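PDB 3S9V: abietadiene synthase, chloroplastic from Abies grandis, which belongs to the terpene synthase family and folds as one large, predominantly alpha-helical chain with an N-terminal terpene synthase region and a metal-binding terpene synthase region. Local coordinates for residues A[318-323]-A[352-357]; A[268-273]-A[307-312]; A[107-112]-A[157-162]. One frame throughout, in Å; residues are numbered along the deposited sequence.

Along the chain the contacts follow in series: contact 3 closes before contact 2 opens, and contact 2 before contact 1. Contacts 1 and 2 are neighbours, with centres 12 Å apart, and all four of their segments belong to the N-terminal terpene synthase region. The loop 307-312 joins them directly, since Ile309 N and O form probable hydrogen bonds with Thr323 OG1 and Asp319 N at the start of helix 320-332. Contact 3, between helices 101-117 and 151-164, lies apart: its centre is 31 Å from both others, and its nearest atoms are about 17 Å from contact 2. Loop 307-312 thus ties the starts of helices 269-282 and 320-332 together, while the helix pair of contact 3 belongs to a distant part of the helical chain.

Contact 1. Residues A[318-323]-A[352-357]; sequences PDIDDT and FFCFLG
Ile320 turns CG1 trans to its backbone N (chi1 -155°) and runs extended beyond it, which brings CD1 to 3.8 Å from Phe352 CB and leaves the CG2 branch facing Cys354. The side chains of Ile320 and Phe352 cross at about a right angle. CG2 is the tightly packed branch: Ile320 CG2 is 3.4 Å from Cys354 CA, inside usual van der Waals contact, and 4.0 Å from Cys354 SG. Beside these apolar contacts, Ile320 N donates to Cys354 O at 3.0 Å with an N-H...O angle of 162°. The same oxygen receives a CA-H...O contact, Asp319 CA to Cys354 O at 3.3 Å. Phe355 adds CE2 at 3.7 Å from Asp319 CB, and a water bridges Pro318 O and Leu356 N.

Asp319 occupies the N-cap of helix 320-332, its OD2 taking Asp322 N from above the carboxylate plane. The sequence from Asp319 to Asp322 matches the DXDD signature of class II terpene synthases, and Asp321 OD1 is hydrogen-bonded to Asn368 ND2. An N-H in a first helical turn lacks an acceptor within its helix; here the loop carbonyl of Cys354 supplies one, tying the signature's backbone to segment 352-357.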
loop_
_atom_site.group_PDB
_atom_site.type_symbol
_atom_site.label_atom_id
_atom_site.label_comp_id
_atom_site.label_asym_id
_atom_site.label_seq_id
_atom_site.Cartn_x
_atom_site.Cartn_y
_atom_site.Cartn_z
ATOM N N PRO A 318 -9.046 14.917 12.253
ATOM C CA PRO A 318 -8.422 14.048 11.256
ATOM C C PRO A 318 -7.793 12.867 11.970
ATOM O O PRO A 318 -7.631 12.898 13.191
ATOM C CB PRO A 318 -7.373 14.957 10.632
ATOM C CG PRO A 318 -6.886 15.731 11.835
ATOM C CD PRO A 318 -8.190 16.083 12.546
ATOM N N ASP A 319 -7.452 11.825 11.218
ATOM C CA ASP A 319 -6.794 10.663 11.806
ATOM C C ASP A 319 -5.616 10.277 10.923
ATOM O O ASP A 319 -5.671 10.410 9.700
ATOM C CB ASP A 319 -7.756 9.486 11.953
ATOM C CG ASP A 319 -8.157 8.889 10.630
ATOM O OD1 ASP A 319 -8.974 9.507 9.920
ATOM O OD2 ASP A 319 -7.648 7.799 10.301
ATOM N N ILE A 320 -4.550 9.791 11.548
ATOM C CA ILE A 320 -3.348 9.427 10.823
ATOM C C ILE A 320 -3.553 8.339 9.767
ATOM O O ILE A 320 -2.859 8.324 8.754
ATOM C CB ILE A 320 -2.235 8.994 11.799
ATOM C CG1 ILE A 320 -0.865 9.209 11.152
ATOM C CG2 ILE A 320 -2.417 7.534 12.190
ATOM C CD1 ILE A 320 0.290 8.995 12.105
ATOM N N ASP A 321 -4.510 7.442 9.987
ATOM C CA ASP A 321 -4.747 6.360 9.033
ATOM C C ASP A 321 -5.282 6.892 7.704
ATOM O O ASP A 321 -4.702 6.620 6.660
ATOM C CB ASP A 321 -5.715 5.321 9.623
ATOM C CG ASP A 321 -5.514 3.922 9.032
ATOM O OD1 ASP A 321 -4.613 3.735 8.172
ATOM O OD2 ASP A 321 -6.261 3.003 9.439
ATOM N N ASP A 322 -6.382 7.647 7.743
ATOM C CA ASP A 322 -6.959 8.213 6.524
ATOM C C ASP A 322 -6.006 9.228 5.889
ATOM O O ASP A 322 -5.933 9.341 4.663
ATOM C CB ASP A 322 -8.282 8.929 6.811
ATOM C CG ASP A 322 -9.418 7.975 7.107
ATOM O OD1 ASP A 322 -9.682 7.715 8.299
ATOM O OD2 ASP A 322 -10.044 7.478 6.146
ATOM N N THR A 323 -5.294 9.976 6.726
ATOM C CA THR A 323 -4.362 10.986 6.237
ATOM C C THR A 323 -3.150 10.354 5.571
ATOM O O THR A 323 -2.705 10.812 4.524
ATOM C CB THR A 323 -3.881 11.907 7.371
ATOM O OG1 THR A 323 -5.007 12.588 7.935
ATOM C CG2 THR A 323 -2.891 12.931 6.833
ATOM N N PHE A 352 4.417 8.882 16.568
ATOM C CA PHE A 352 3.181 9.227 15.875
ATOM C C PHE A 352 2.012 8.415 16.408
ATOM O O PHE A 352 2.151 7.223 16.685
ATOM C CB PHE A 352 3.317 8.994 14.373
ATOM C CG PHE A 352 4.297 9.905 13.710
ATOM C CD1 PHE A 352 5.662 9.746 13.919
ATOM C CD2 PHE A 352 3.854 10.933 12.882
ATOM C CE1 PHE A 352 6.571 10.593 13.311
ATOM C CE2 PHE A 352 4.751 11.787 12.270
ATOM C CZ PHE A 352 6.115 11.619 12.483
ATOM N N PHE A 353 0.864 9.075 16.544
ATOM C CA PHE A 353 -0.337 8.436 17.050
ATOM C C PHE A 353 -1.502 8.700 16.087
ATOM O O PHE A 353 -1.418 9.588 15.242
ATOM C CB PHE A 353 -0.619 8.962 18.460
ATOM C CG PHE A 353 0.500 8.676 19.438
ATOM C CD1 PHE A 353 0.592 7.438 20.068
ATOM C CD2 PHE A 353 1.484 9.624 19.684
ATOM C CE1 PHE A 353 1.653 7.147 20.931
ATOM C CE2 PHE A 353 2.554 9.348 20.543
ATOM C CZ PHE A 353 2.636 8.105 21.168
ATOM N N CYS A 354 -2.572 7.919 16.206
ATOM C CA CYS A 354 -3.712 8.044 15.309
ATOM C C CYS A 354 -4.487 9.360 15.440
ATOM O O CYS A 354 -5.097 9.829 14.474
ATOM C CB CYS A 354 -4.651 6.845 15.501
ATOM S SG CYS A 354 -5.757 6.512 14.096
ATOM N N PHE A 355 -4.458 9.963 16.623
ATOM C CA PHE A 355 -5.157 11.226 16.839
ATOM C C PHE A 355 -4.300 12.251 17.568
ATOM O O PHE A 355 -3.455 11.895 18.384
ATOM C CB PHE A 355 -6.450 11.000 17.628
ATOM C CG PHE A 355 -7.463 10.165 16.901
ATOM C CD1 PHE A 355 -7.559 8.797 17.137
ATOM C CD2 PHE A 355 -8.312 10.745 15.965
ATOM C CE1 PHE A 355 -8.491 8.014 16.451
ATOM C CE2 PHE A 355 -9.248 9.971 15.272
ATOM C CZ PHE A 355 -9.335 8.604 15.517
ATOM N N LEU A 356 -4.513 13.526 17.263
ATOM C CA LEU A 356 -3.762 14.585 17.920
ATOM C C LEU A 356 -4.123 14.557 19.406
ATOM O O LEU A 356 -5.290 14.393 19.767
ATOM C CB LEU A 356 -4.114 15.949 17.302
ATOM C CG LEU A 356 -3.475 17.218 17.895
ATOM C CD1 LEU A 356 -3.506 18.337 16.870
ATOM C CD2 LEU A 356 -4.213 17.651 19.154
ATOM N N GLY A 357 -3.115 14.683 20.261
ATOM C CA GLY A 357 -3.355 14.695 21.694
ATOM C C GLY A 357 -3.747 13.389 22.365
ATOM O O GLY A 357 -4.281 13.408 23.473
HETATM O O HOH W 1 -6.586 14.297 15.356
#

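Contact 2. Residues A[268-273]-A[307-312]; sequences LDLFER and RGIGWA
Leu268 and Trp311 cross obliquely, with Leu268 CD2 at 3.8 Å from Trp311 CD1, so a methyl of the residue just before helix 269-282 meets the pyrrole part of the indole. Trp311 places CG between its backbone N and carbonyl carbon (chi1 47°), which swings the ring toward Leu268 while CB remains against the helix, 3.7 Å from Phe271 CB. Next to CD1 in the same five-membered ring, Trp311 NE1 hydrogen-bonds to Ser230 OG. Phe271 begins by pointing at the loop, but with CG trans to the backbone N (chi1 167°) its ring leaves the contact. There it stands edge-to-face with Trp275 and with Trp447.

On the other flank Leu270 lies across Ile309 at a slant, their CD1 atoms 3.9 Å apart, and Leu270 CD1 also comes to 3.6 Å from Gly310 O. Asp269 bends its carboxylate back to the loop, setting OD2 at 3.2 Å from Ala312 CA. Both its oxygens have polar partners nearby: OD1 is hydrogen-bonded to Tyr299 OH and OD2 accepts from Arg313 N.

Between these flanks Trp311 O receives two backbone donors of the first helical turn. Phe271 N to Trp311 O measures 3.1 Å with an N-H...O angle of 158°; the bond from Leu270 N is weak. The loop between helices 290-301 and 320-332 is thereby packed on the start of helix 269-282, within the helical N-terminal terpene synthase region, and Asp322 of helix 320-332 touches both Trp311 and Phe271. A loop carbonyl in a buried contact thus accepts one good and one weak bond at a helix start, where the helix dipole would probably favour a partial negative charge, with Leu270 CB and Phe271 CB packed beside that oxygen.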
loop_
_atom_site.group_PDB
_atom_site.type_symbol
_atom_site.label_atom_id
_atom_site.label_comp_id
_atom_site.label_asym_id
_atom_site.label_seq_id
_atom_site.Cartn_x
_atom_site.Cartn_y
_atom_site.Cartn_z
ATOM N N LEU A 268 -18.914 8.116 5.419
ATOM C CA LEU A 268 -17.657 7.378 5.304
ATOM C C LEU A 268 -17.026 7.535 3.921
ATOM O O LEU A 268 -16.260 6.679 3.476
ATOM C CB LEU A 268 -17.922 5.895 5.584
ATOM C CG LEU A 268 -18.529 5.573 6.958
ATOM C CD1 LEU A 268 -18.894 4.098 7.029
ATOM C CD2 LEU A 268 -17.533 5.930 8.061
ATOM N N ASP A 269 -17.342 8.647 3.263
ATOM C CA ASP A 269 -16.883 8.930 1.909
ATOM C C ASP A 269 -15.384 8.936 1.609
ATOM O O ASP A 269 -14.977 8.503 0.534
ATOM C CB ASP A 269 -17.504 10.245 1.419
ATOM C CG ASP A 269 -17.240 11.413 2.359
ATOM O OD1 ASP A 269 -17.263 12.571 1.885
ATOM O OD2 ASP A 269 -17.023 11.184 3.568
ATOM N N LEU A 270 -14.559 9.424 2.527
ATOM C CA LEU A 270 -13.117 9.451 2.269
ATOM C C LEU A 270 -12.502 8.090 2.577
ATOM O O LEU A 270 -11.613 7.599 1.867
ATOM C CB LEU A 270 -12.435 10.519 3.123
ATOM C CG LEU A 270 -12.946 11.962 3.061
ATOM C CD1 LEU A 270 -11.928 12.853 3.751
ATOM C CD2 LEU A 270 -13.133 12.409 1.614
ATOM N N PHE A 271 -12.974 7.492 3.660
ATOM C CA PHE A 271 -12.499 6.187 4.063
ATOM C C PHE A 271 -12.830 5.161 2.963
ATOM O O PHE A 271 -11.966 4.399 2.528
ATOM C CB PHE A 271 -13.147 5.817 5.407
ATOM C CG PHE A 271 -12.989 4.373 5.796
ATOM C CD1 PHE A 271 -11.762 3.734 5.687
ATOM C CD2 PHE A 271 -14.073 3.661 6.298
ATOM C CE1 PHE A 271 -11.613 2.407 6.070
ATOM C CE2 PHE A 271 -13.936 2.330 6.684
ATOM C CZ PHE A 271 -12.703 1.700 6.571
ATOM N N GLU A 272 -14.065 5.175 2.479
ATOM C CA GLU A 272 -14.474 4.219 1.456
ATOM C C GLU A 272 -13.720 4.350 0.133
ATOM O O GLU A 272 -13.274 3.350 -0.439
ATOM C CB GLU A 272 -15.977 4.337 1.201
ATOM C CG GLU A 272 -16.481 3.366 0.157
ATOM C CD GLU A 272 -17.989 3.262 0.133
ATOM O OE1 GLU A 272 -18.662 4.176 -0.399
ATOM O OE2 GLU A 272 -18.503 2.260 0.660
ATOM N N ARG A 273 -13.573 5.577 -0.356
ATOM C CA ARG A 273 -12.872 5.799 -1.618
ATOM C C ARG A 273 -11.389 5.454 -1.570
ATOM O O ARG A 273 -10.878 4.797 -2.479
ATOM C CB ARG A 273 -13.054 7.246 -2.079
ATOM C CG ARG A 273 -14.443 7.543 -2.653
ATOM C CD ARG A 273 -14.583 9.012 -3.010
ATOM N NE ARG A 273 -15.850 9.310 -3.677
ATOM C CZ ARG A 273 -17.034 9.311 -3.074
ATOM N NH1 ARG A 273 -17.128 9.032 -1.778
ATOM N NH2 ARG A 273 -18.127 9.585 -3.768
ATOM N N ARG A 307 -4.270 19.983 7.338
ATOM C CA ARG A 307 -4.055 19.492 8.696
ATOM C C ARG A 307 -4.315 17.987 8.728
ATOM O O ARG A 307 -4.179 17.346 9.763
ATOM C CB ARG A 307 -5.003 20.174 9.684
ATOM C CG ARG A 307 -5.031 21.693 9.603
ATOM C CD ARG A 307 -5.922 22.265 10.692
ATOM N NE ARG A 307 -7.221 21.594 10.730
ATOM C CZ ARG A 307 -8.164 21.722 9.800
ATOM N NH1 ARG A 307 -7.959 22.506 8.750
ATOM N NH2 ARG A 307 -9.306 21.054 9.914
ATOM N N GLY A 308 -4.690 17.427 7.586
ATOM C CA GLY A 308 -4.974 16.009 7.534
ATOM C C GLY A 308 -6.466 15.811 7.388
ATOM O O GLY A 308 -7.242 16.748 7.556
ATOM N N ILE A 309 -6.879 14.593 7.075
ATOM C CA ILE A 309 -8.293 14.333 6.897
ATOM C C ILE A 309 -8.772 13.242 7.819
ATOM O O ILE A 309 -7.977 12.551 8.451
ATOM C CB ILE A 309 -8.601 13.925 5.444
ATOM C CG1 ILE A 309 -7.792 12.681 5.062
ATOM C CG2 ILE A 309 -8.243 15.069 4.507
ATOM C CD1 ILE A 309 -8.131 12.104 3.671
ATOM N N GLY A 310 -10.087 13.111 7.903
ATOM C CA GLY A 310 -10.679 12.082 8.730
ATOM C C GLY A 310 -11.266 11.070 7.774
ATOM O O GLY A 310 -10.830 10.979 6.633
ATOM N N TRP A 311 -12.272 10.334 8.224
ATOM C CA TRP A 311 -12.900 9.327 7.393
ATOM C C TRP A 311 -14.050 9.914 6.589
ATOM O O TRP A 311 -14.477 9.337 5.588
ATOM C CB TRP A 311 -13.391 8.176 8.276
ATOM C CG TRP A 311 -14.151 8.631 9.480
ATOM C CD1 TRP A 311 -15.497 8.822 9.579
ATOM C CD2 TRP A 311 -13.602 8.963 10.761
ATOM N NE1 TRP A 311 -15.825 9.247 10.845
ATOM C CE2 TRP A 311 -14.681 9.343 11.591
ATOM C CE3 TRP A 311 -12.302 8.976 11.289
ATOM C CZ2 TRP A 311 -14.500 9.734 12.929
ATOM C CZ3 TRP A 311 -12.121 9.363 12.620
ATOM C CH2 TRP A 311 -13.216 9.736 13.424
ATOM N N ALA A 312 -14.541 11.069 7.033
ATOM C CA ALA A 312 -15.647 11.750 6.371
ATOM C C ALA A 312 -15.260 13.165 5.998
ATOM O O ALA A 312 -14.454 13.793 6.687
ATOM C CB ALA A 312 -16.863 11.788 7.281
#

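Contact 3. Residues A[107-112]-A[157-162]; sequences ATLACI and AMLKEA
Leu109 and Met158 meet where helices 101-117 and 151-164 pack side by side in the all-helical N-terminal part of the chain, probably within the gamma domain, the alpha-barrel that accompanies the beta domain in plant class II terpene synthases. The two segments run broadly parallel: their axes approach to 10.2 Å and their directions differ by 37°.

Carbon-carbon contacts centre on Leu109. With CG trans to the backbone N (chi1 -180°), Leu109 reaches across and spreads its two methyls over successive turns of the partner. Leu109 CD2 lies 3.7 Å from Met158 CB and 4.1 Å from Leu159 CD2, whereas Leu109 CD1 lies 4.1 Å from Ala162 CB. Leu109 and Met158 slide past each other in opposite directions.

A second group is formed by the Met158 thioether on Ala110, whose small side chain admits it close to the backbone. Tyr57 of helix 56-62 touches both Ala110 and Met158, and Trp61 also reaches Met158. Behind Leu159 lie Phe132 of helix 122-136 and Leu176, Ile179 and Ile180 of helix 174-187.

The contacts across the two segments are apolar; nearby, Glu161 OE1 forms a salt bridge with Arg64 NH1. At the centre, Met158 SD lies 3.6 Å from both Ala110 CA and Ala110 CB, and the bend at chi3 (-62°) folds Met158 CE back to 3.9 Å from Ala110 N.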
loop_
_atom_site.group_PDB
_atom_site.type_symbol
_atom_site.label_atom_id
_atom_site.label_comp_id
_atom_site.label_asym_id
_atom_site.label_seq_id
_atom_site.Cartn_x
_atom_site.Cartn_y
_atom_site.Cartn_z
ATOM N N ALA A 107 -25.710 -4.318 21.781
ATOM C CA ALA A 107 -26.902 -4.056 20.983
ATOM C C ALA A 107 -28.185 -4.550 21.650
ATOM O O ALA A 107 -29.209 -3.868 21.605
ATOM C CB ALA A 107 -26.757 -4.698 19.596
ATOM N N THR A 108 -28.136 -5.730 22.263
ATOM C CA THR A 108 -29.325 -6.288 22.904
ATOM C C THR A 108 -29.771 -5.411 24.066
ATOM O O THR A 108 -30.945 -5.073 24.191
ATOM C CB THR A 108 -29.080 -7.733 23.419
ATOM O OG1 THR A 108 -28.600 -8.559 22.347
ATOM C CG2 THR A 108 -30.379 -8.329 23.943
ATOM N N LEU A 109 -28.830 -5.033 24.921
ATOM C CA LEU A 109 -29.172 -4.188 26.053
ATOM C C LEU A 109 -29.804 -2.897 25.528
ATOM O O LEU A 109 -30.872 -2.494 25.981
ATOM C CB LEU A 109 -27.917 -3.875 26.872
ATOM C CG LEU A 109 -28.118 -3.001 28.108
ATOM C CD1 LEU A 109 -29.204 -3.598 28.989
ATOM C CD2 LEU A 109 -26.812 -2.888 28.868
ATOM N N ALA A 110 -29.144 -2.262 24.559
ATOM C CA ALA A 110 -29.654 -1.026 23.977
ATOM C C ALA A 110 -31.068 -1.178 23.399
ATOM O O ALA A 110 -31.911 -0.308 23.590
ATOM C CB ALA A 110 -28.710 -0.534 22.902
ATOM N N CYS A 111 -31.333 -2.271 22.692
ATOM C CA CYS A 111 -32.664 -2.469 22.116
ATOM C C CYS A 111 -33.741 -2.772 23.164
ATOM O O CYS A 111 -34.877 -2.321 23.046
ATOM C CB CYS A 111 -32.628 -3.585 21.061
ATOM S SG CYS A 111 -31.691 -3.135 19.593
ATOM N N ILE A 112 -33.377 -3.538 24.184
ATOM C CA ILE A 112 -34.310 -3.891 25.250
ATOM C C ILE A 112 -34.752 -2.639 25.996
ATOM O O ILE A 112 -35.924 -2.486 26.346
ATOM C CB ILE A 112 -33.656 -4.875 26.237
ATOM C CG1 ILE A 112 -33.608 -6.268 25.609
ATOM C CG2 ILE A 112 -34.402 -4.882 27.553
ATOM C CD1 ILE A 112 -32.807 -7.255 26.422
ATOM N N ALA A 157 -23.053 2.355 31.375
ATOM C CA ALA A 157 -23.997 3.456 31.464
ATOM C C ALA A 157 -25.417 2.944 31.245
ATOM O O ALA A 157 -26.345 3.390 31.913
ATOM C CB ALA A 157 -23.660 4.524 30.438
ATOM N N MET A 158 -25.587 2.010 30.313
ATOM C CA MET A 158 -26.909 1.449 30.045
ATOM C C MET A 158 -27.278 0.431 31.125
ATOM O O MET A 158 -28.460 0.248 31.424
ATOM C CB MET A 158 -26.961 0.785 28.662
ATOM C CG MET A 158 -26.911 1.756 27.475
ATOM S SD MET A 158 -27.356 0.965 25.892
ATOM C CE MET A 158 -26.048 -0.267 25.777
ATOM N N LEU A 159 -26.276 -0.234 31.704
ATOM C CA LEU A 159 -26.542 -1.197 32.776
ATOM C C LEU A 159 -27.262 -0.463 33.901
ATOM O O LEU A 159 -28.221 -0.979 34.481
ATOM C CB LEU A 159 -25.242 -1.806 33.328
ATOM C CG LEU A 159 -24.647 -3.008 32.586
ATOM C CD1 LEU A 159 -23.365 -3.467 33.273
ATOM C CD2 LEU A 159 -25.662 -4.135 32.553
ATOM N N LYS A 160 -26.791 0.746 34.202
ATOM C CA LYS A 160 -27.393 1.570 35.248
ATOM C C LYS A 160 -28.804 2.001 34.857
ATOM O O LYS A 160 -29.693 2.051 35.706
ATOM C CB LYS A 160 -26.517 2.799 35.527
ATOM C CG LYS A 160 -25.127 2.427 36.025
ATOM C CD LYS A 160 -24.212 3.630 36.194
ATOM C CE LYS A 160 -24.639 4.507 37.350
ATOM N NZ LYS A 160 -23.630 5.566 37.627
ATOM N N GLU A 161 -29.018 2.300 33.575
ATOM C CA GLU A 161 -30.347 2.700 33.118
ATOM C C GLU A 161 -31.284 1.527 33.361
ATOM O O GLU A 161 -32.340 1.673 33.968
ATOM C CB GLU A 161 -30.376 3.008 31.616
ATOM C CG GLU A 161 -29.473 4.129 31.111
ATOM C CD GLU A 161 -29.809 4.514 29.667
ATOM O OE1 GLU A 161 -30.831 5.210 29.464
ATOM O OE2 GLU A 161 -29.069 4.108 28.739
ATOM N N ALA A 162 -30.878 0.365 32.860
ATOM C CA ALA A 162 -31.649 -0.863 32.981
ATOM C C ALA A 162 -32.052 -1.140 34.425
ATOM O O ALA A 162 -33.196 -1.500 34.695
ATOM C CB ALA A 162 -30.837 -2.049 32.415
#